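Side-chain contact in S-locus protein 11 (Brassica rapa subsp. oleifera, PDB 5GYY), which probably serves as the secreted pollen ligand of self-incompatibility recognition, a small cysteine-rich protein of the defensin-like family: residues Glu28-Asn33 / Arg51-Ala56. Residues are numbered along the deposited sequence; the frame is centred on the assembly and turned at random.
Sequences EAFYTN and RYCDCA. With NAG (2-acetamido-2-deoxy-beta-D-glucopyranose), chain E.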
ATOM      1  N   GLU C  28       5.593   7.748 -23.165  1.00 15.24           N
ATOM      2  CA  GLU C  28       5.963   8.607 -24.289  1.00 19.54           C
ATOM      3  C   GLU C  28       4.742   9.185 -24.991  1.00 21.74           C
ATOM      4  O   GLU C  28       4.716  10.363 -25.356  1.00 25.66           O
ATOM      5  CB  GLU C  28       6.839   7.845 -25.294  1.00 13.79           C
ATOM      6  CG  GLU C  28       8.262   7.594 -24.813  1.00 22.28           C
ATOM      7  CD  GLU C  28       8.938   6.437 -25.547  1.00 26.56           C
ATOM      8  OE1 GLU C  28       8.380   5.965 -26.564  1.00 30.21           O
ATOM      9  OE2 GLU C  28      10.025   6.003 -25.102  1.00 18.30           O
ATOM     10  N   ALA C  29       3.726   8.353 -25.156  1.00 13.72           N
ATOM     11  CA  ALA C  29       2.479   8.791 -25.749  1.00 19.57           C
ATOM     12  C   ALA C  29       1.814   9.812 -24.818  1.00 22.22           C
ATOM     13  O   ALA C  29       1.276  10.816 -25.280  1.00 21.59           O
ATOM     14  CB  ALA C  29       1.547   7.577 -25.986  1.00  1.68           C
ATOM     15  N   PHE C  30       1.871   9.529 -23.512  1.00 20.70           N
ATOM     16  CA  PHE C  30       1.359  10.396 -22.453  1.00 21.81           C
ATOM     17  C   PHE C  30       2.053  11.757 -22.536  1.00 21.83           C
ATOM     18  O   PHE C  30       1.401  12.806 -22.493  1.00 20.57           O
ATOM     19  CB  PHE C  30       1.611   9.739 -21.084  1.00 16.89           C
ATOM     20  CG  PHE C  30       0.958  10.450 -19.910  1.00 14.00           C
ATOM     21  CD1 PHE C  30      -0.134  11.286 -20.085  1.00 16.44           C
ATOM     22  CD2 PHE C  30       1.451  10.269 -18.619  1.00 18.13           C
ATOM     23  CE1 PHE C  30      -0.738  11.931 -18.991  1.00 11.20           C
ATOM     24  CE2 PHE C  30       0.863  10.901 -17.530  1.00 17.62           C
ATOM     25  CZ  PHE C  30      -0.238  11.735 -17.717  1.00  9.15           C
ATOM     26  N   TYR C  31       3.374  11.732 -22.699  1.00 20.26           N
ATOM     27  CA  TYR C  31       4.146  12.961 -22.821  1.00 14.10           C
ATOM     28  C   TYR C  31       3.701  13.780 -24.026  1.00 15.51           C
ATOM     29  O   TYR C  31       3.372  14.966 -23.892  1.00 13.26           O
ATOM     30  CB  TYR C  31       5.647  12.676 -22.894  1.00 15.61           C
ATOM     31  CG  TYR C  31       6.479  13.919 -23.160  1.00 24.98           C
ATOM     32  CD1 TYR C  31       6.773  14.815 -22.135  1.00 25.61           C
ATOM     33  CD2 TYR C  31       6.968  14.198 -24.437  1.00 26.51           C
ATOM     34  CE1 TYR C  31       7.520  15.957 -22.371  1.00 33.02           C
ATOM     35  CE2 TYR C  31       7.726  15.340 -24.686  1.00 28.16           C
ATOM     36  CZ  TYR C  31       7.998  16.214 -23.647  1.00 33.21           C
ATOM     37  OH  TYR C  31       8.747  17.343 -23.876  1.00 29.42           O
ATOM     38  N   THR C  32       3.670  13.141 -25.192  1.00 13.06           N
ATOM     39  CA  THR C  32       3.247  13.815 -26.411  1.00 20.66           C
ATOM     40  C   THR C  32       1.867  14.444 -26.253  1.00 27.25           C
ATOM     41  O   THR C  32       1.650  15.599 -26.624  1.00 28.38           O
ATOM     42  CB  THR C  32       3.227  12.851 -27.584  1.00 20.16           C
ATOM     43  OG1 THR C  32       4.533  12.284 -27.736  1.00 31.24           O
ATOM     44  CG2 THR C  32       2.820  13.577 -28.866  1.00 11.40           C
ATOM     45  N   ASN C  33       0.940  13.679 -25.686  1.00 26.12           N
ATOM     46  CA  ASN C  33      -0.398  14.180 -25.418  1.00 23.47           C
ATOM     47  C   ASN C  33      -0.414  15.430 -24.521  1.00 17.46           C
ATOM     48  O   ASN C  33      -1.287  16.293 -24.661  1.00 15.32           O
ATOM     49  CB  ASN C  33      -1.252  13.074 -24.805  1.00 29.55           C
ATOM     50  CG  ASN C  33      -2.335  13.615 -23.927  1.00 34.79           C
ATOM     51  OD1 ASN C  33      -2.148  13.761 -22.719  1.00 36.30           O
ATOM     52  ND2 ASN C  33      -3.465  13.967 -24.529  1.00 43.29           N
ATOM     53  N   ARG C  51       2.329   5.067 -11.456  1.00 11.93           N
ATOM     54  CA  ARG C  51       3.197   4.998 -12.616  1.00  8.99           C
ATOM     55  C   ARG C  51       4.029   6.282 -12.666  1.00 11.03           C
ATOM     56  O   ARG C  51       3.482   7.388 -12.798  1.00 13.28           O
ATOM     57  CB  ARG C  51       2.387   4.857 -13.902  1.00  2.12           C
ATOM     58  CG  ARG C  51       3.224   4.479 -15.125  1.00  3.81           C
ATOM     59  CD  ARG C  51       2.429   4.590 -16.407  1.00  3.67           C
ATOM     60  NE  ARG C  51       1.880   5.931 -16.611  1.00  6.52           N
ATOM     61  CZ  ARG C  51       1.027   6.237 -17.584  1.00  9.39           C
ATOM     62  NH1 ARG C  51       0.604   5.291 -18.418  1.00 10.52           N
ATOM     63  NH2 ARG C  51       0.575   7.483 -17.714  1.00  7.24           N
ATOM     64  N   TYR C  52       5.343   6.136 -12.567  1.00  8.31           N
ATOM     65  CA  TYR C  52       6.255   7.287 -12.669  1.00 11.68           C
ATOM     66  C   TYR C  52       6.835   7.346 -14.054  1.00  2.20           C
ATOM     67  O   TYR C  52       7.571   6.444 -14.458  1.00  9.94           O
ATOM     68  CB  TYR C  52       7.389   7.207 -11.637  1.00  1.55           C
ATOM     69  CG  TYR C  52       6.904   7.277 -10.200  1.00  1.60           C
ATOM     70  CD1 TYR C  52       6.962   8.472  -9.485  1.00  5.38           C
ATOM     71  CD2 TYR C  52       6.385   6.150  -9.561  1.00  3.07           C
ATOM     72  CE1 TYR C  52       6.518   8.544  -8.173  1.00  7.74           C
ATOM     73  CE2 TYR C  52       5.946   6.203  -8.250  1.00  9.21           C
ATOM     74  CZ  TYR C  52       6.008   7.406  -7.561  1.00 15.23           C
ATOM     75  OH  TYR C  52       5.565   7.462  -6.261  1.00 15.80           O
ATOM     76  N   CYS C  53       6.460   8.367 -14.814  1.00  5.66           N
ATOM     77  CA  CYS C  53       7.135   8.600 -16.095  1.00 14.40           C
ATOM     78  C   CYS C  53       8.307   9.584 -15.932  1.00 16.63           C
ATOM     79  O   CYS C  53       8.135  10.690 -15.413  1.00 14.87           O
ATOM     80  CB  CYS C  53       6.165   9.123 -17.150  1.00 10.66           C
ATOM     81  SG  CYS C  53       4.819   8.016 -17.512  1.00 21.60           S
ATOM     82  N   ASP C  54       9.497   9.154 -16.350  1.00 17.06           N
ATOM     83  CA  ASP C  54      10.683  10.016 -16.383  1.00 13.35           C
ATOM     84  C   ASP C  54      11.095  10.252 -17.823  1.00 19.28           C
ATOM     85  O   ASP C  54      11.673   9.372 -18.458  1.00 20.13           O
ATOM     86  CB  ASP C  54      11.845   9.377 -15.617  1.00  9.50           C
ATOM     87  CG  ASP C  54      11.775   9.641 -14.128  1.00 21.47           C
ATOM     88  OD1 ASP C  54      11.250  10.706 -13.729  1.00 32.33           O
ATOM     89  OD2 ASP C  54      12.216   8.775 -13.349  1.00 17.77           O
ATOM     90  N   CYS C  55      10.798  11.444 -18.334  1.00 23.10           N
ATOM     91  CA  CYS C  55      10.975  11.728 -19.754  1.00 21.23           C
ATOM     92  C   CYS C  55      12.172  12.601 -20.085  1.00 21.53           C
ATOM     93  O   CYS C  55      12.263  13.740 -19.625  1.00 18.49           O
ATOM     94  CB  CYS C  55       9.696  12.350 -20.318  1.00 22.80           C
ATOM     95  SG  CYS C  55       8.321  11.178 -20.371  1.00 30.51           S
ATOM     96  N   ALA C  56      13.075  12.053 -20.895  1.00 26.62           N
ATOM     97  CA  ALA C  56      14.267  12.763 -21.357  1.00 24.91           C
ATOM     98  C   ALA C  56      13.939  13.759 -22.473  1.00 23.41           C
ATOM     99  O   ALA C  56      13.595  13.353 -23.590  1.00 27.12           O
ATOM    100  CB  ALA C  56      15.307  11.761 -21.827  1.00 11.27           C
TER
HETATM  101  C1  NAG E1000      16.433   6.057 -17.849  1.00 23.15           C
HETATM  102  C2  NAG E1000      17.233   7.203 -17.256  1.00 20.59           C
HETATM  103  C3  NAG E1000      18.733   7.042 -17.547  1.00 27.18           C
HETATM  104  C4  NAG E1000      19.225   5.619 -17.260  1.00 31.66           C
HETATM  105  C5  NAG E1000      18.285   4.677 -18.026  1.00 37.31           C
HETATM  106  C6  NAG E1000      18.648   3.186 -18.090  1.00 31.62           C
HETATM  107  C7  NAG E1000      15.954   9.288 -17.249  1.00 31.40           C
HETATM  108  C8  NAG E1000      15.372  10.401 -18.072  1.00 30.77           C
HETATM  109  N2  NAG E1000      16.733   8.412 -17.882  1.00 22.65           N
HETATM  110  O3  NAG E1000      19.501   8.015 -16.859  1.00 25.92           O
HETATM  111  O4  NAG E1000      20.591   5.473 -17.631  1.00 34.17           O
HETATM  112  O5  NAG E1000      17.009   4.837 -17.453  1.00 35.73           O
HETATM  113  O6  NAG E1000      18.855   2.681 -16.794  1.00 31.27           O
HETATM  114  O7  NAG E1000      15.712   9.219 -16.045  1.00 38.39           O
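Phe30 reaches from helix 23-35 to two residues of strand 50-57. Its ring carbon CD2 lies 3.1 Å from Arg51 NH2, which approaches obliquely, the guanidinium plane turned 45° from that of the ring. Cys53 SG comes to the ring edge, close to the ring plane, at 4.2 Å from the same CD2. The Arg51 chain runs extended from its backbone until it bends at chi3, and this bend helps to bring NH2 beside the ring; both terminal nitrogens are hydrogen-bonded to the backbone of another protein chain. Two residues further along the strand, at Cys55, the partner is Tyr31: Cys55 SG packs 4.0 Å from Tyr31 CB and lies 5.1 Å from the ring centroid, a sulfur-aromatic contact that is oblique, at 46° off the ring normal.

Arg51, Cys53 and Cys55 thus all turn to the helix, whereas Asp54 and Ala56 lie near the glycan. The helix and strand segments approach to 9.4 Å between axes and cross at -70°. Each sulfur is fixed by a disulfide, Cys53 to Cys27 of the same helix and Cys55 to Cys42 on the adjoining strand 41-45. Leu13 of strand 9-16 packs on Phe30, while His11 meets the Tyr31 ring edge-to-face.

This is the helix-on-sheet core of a defensin-like fold, in which two disulfides and two aromatic side chains lie between the helix and the sheet. The contact between the segments is one of packing, while the polar end of Arg51 finds its hydrogen bonds in the backbone of another protein chain, which implies that this arginine contributes to the helix-strand packing and to an intermolecular contact at once.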